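Local coordinates for protein alpha-L-arabinosidase (Xanthomonas axonopodis pv. citri, PDB 6D25) that probably releases arabinofuranosyl groups from arabinoxylans, coping with internal di-substitutions, as a trimeric GH51 arabinofuranosidase, at residues 352-355 and 356-359. Numbering follows the deposited sequence.
Sequences ASLN and FDIF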
loop_
_atom_site.group_PDB
_atom_site.type_symbol
_atom_site.label_atom_id
_atom_site.label_comp_id
_atom_site.label_asym_id
_atom_site.label_seq_id
_atom_site.Cartn_x
_atom_site.Cartn_y
_atom_site.Cartn_z
ATOM N N ALA A 352 -13.935 33.007 15.887
ATOM C CA ALA A 352 -14.181 33.061 14.438
ATOM C C ALA A 352 -13.720 34.394 13.843
ATOM O O ALA A 352 -13.072 34.394 12.792
ATOM C CB ALA A 352 -15.639 32.787 14.158
ATOM N N SER A 353 -14.033 35.540 14.477
ATOM C CA SER A 353 -13.664 36.830 13.877
ATOM C C SER A 353 -12.141 36.960 13.809
ATOM O O SER A 353 -11.613 37.434 12.780
ATOM C CB SER A 353 -14.289 38.035 14.564
ATOM O OG SER A 353 -13.808 38.143 15.886
ATOM N N LEU A 354 -11.446 36.485 14.811
ATOM C CA LEU A 354 -9.976 36.617 14.804
ATOM C C LEU A 354 -9.355 35.756 13.695
ATOM O O LEU A 354 -8.403 36.176 13.031
ATOM C CB LEU A 354 -9.416 36.253 16.173
ATOM C CG LEU A 354 -9.848 37.143 17.330
ATOM C CD1 LEU A 354 -9.364 36.560 18.640
ATOM C CD2 LEU A 354 -9.322 38.541 17.149
ATOM N N ASN A 355 -9.891 34.566 13.482
ATOM C CA ASN A 355 -9.404 33.687 12.444
ATOM C C ASN A 355 -9.682 34.261 11.051
ATOM O O ASN A 355 -8.780 34.252 10.191
ATOM C CB ASN A 355 -9.922 32.268 12.603
ATOM C CG ASN A 355 -9.100 31.494 13.601
ATOM O OD1 ASN A 355 -8.084 30.886 13.235
ATOM N ND2 ASN A 355 -9.525 31.496 14.876
ATOM N N PHE A 356 -10.883 34.778 10.823
ATOM C CA PHE A 356 -11.171 35.446 9.533
ATOM C C PHE A 356 -10.223 36.631 9.277
ATOM O O PHE A 356 -9.730 36.787 8.159
ATOM C CB PHE A 356 -12.613 35.916 9.471
ATOM C CG PHE A 356 -13.637 34.810 9.524
ATOM C CD1 PHE A 356 -13.383 33.558 8.974
ATOM C CD2 PHE A 356 -14.901 35.060 10.023
ATOM C CE1 PHE A 356 -14.369 32.578 8.930
ATOM C CE2 PHE A 356 -15.877 34.073 9.975
ATOM C CZ PHE A 356 -15.596 32.835 9.463
ATOM N N ASP A 357 -9.948 37.411 10.315
ATOM C CA ASP A 357 -8.993 38.516 10.183
ATOM C C ASP A 357 -7.650 37.954 9.707
ATOM O O ASP A 357 -7.056 38.447 8.736
ATOM C CB ASP A 357 -8.823 39.278 11.496
ATOM C CG ASP A 357 -10.029 40.080 11.992
ATOM O OD1 ASP A 357 -11.009 40.292 11.190
ATOM O OD2 ASP A 357 -9.994 40.498 13.224
ATOM N N ILE A 358 -7.193 36.889 10.383
ATOM C CA ILE A 358 -5.872 36.330 10.098
ATOM C C ILE A 358 -5.825 35.748 8.677
ATOM O O ILE A 358 -4.888 35.986 7.904
ATOM C CB ILE A 358 -5.496 35.315 11.177
ATOM C CG1 ILE A 358 -5.164 35.998 12.506
ATOM C CG2 ILE A 358 -4.354 34.392 10.715
ATOM C CD1 ILE A 358 -5.181 35.025 13.682
ATOM N N PHE A 359 -6.833 34.964 8.311
ATOM C CA PHE A 359 -6.839 34.364 6.970
ATOM C C PHE A 359 -6.783 35.460 5.908
ATOM O O PHE A 359 -6.036 35.320 4.889
ATOM C CB PHE A 359 -8.092 33.532 6.720
ATOM C CG PHE A 359 -8.343 32.369 7.639
ATOM C CD1 PHE A 359 -7.316 31.707 8.261
ATOM C CD2 PHE A 359 -9.630 31.871 7.799
ATOM C CE1 PHE A 359 -7.557 30.628 9.111
ATOM C CE2 PHE A 359 -9.875 30.784 8.611
ATOM C CZ PHE A 359 -8.845 30.179 9.281
#
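F359 lies one helical turn beyond N355 and meets it twice, through the backbone and through the ring. Its amide N donates to N355 O at 2.8 Å, almost straight with an N-H...O angle of 171°. From there the side chain folds back along the helix: with CG beside its own backbone N (chi1 -60°), CB passes N355 O and CG comes within 3.2 Å of the same oxygen, which sits over one ring face, displaced toward the rim. CD1 and CD2 are equally far from it (3.5 Å), CE1 and CE2 farther at 4.0 Å, and CZ at the tip has slightly nearer neighbours in CB of N355 at 4.1 Å and, about as far, its OD1. The amide and ring planes are 55° apart, so the two groups cross without stacking. N355 ND2 turns to V351 O and T295 OG1, which fixes the rotation of the amide.

F356 repeats the pattern one turn after A352. Its N bonds to A352 O at 3.0 Å, that oxygen lies over one face of the ring, and CE2 approaches A352 CB at 4.4 Å; F398 meets this ring edge-to-face. The carboxylate of D357 comes close to S353 O, with OD1 3.3 Å away. Both are acceptors, and the carboxylate is instead held by S432, Y401 and H430. Bonds from D357 N to S353 O and from I358 N to L354 O complete the i to i+4 series.

All eight residues are buried. N355, I358 and F359 pack on helix 285-312, and D357 marks where the barrel meets strand 424-435 of the C-terminal beta domain. Following strand 319-325 and preceding strand 366-371, helix 346-361 belongs to the (beta/alpha)8 barrel of GH51 enzymes.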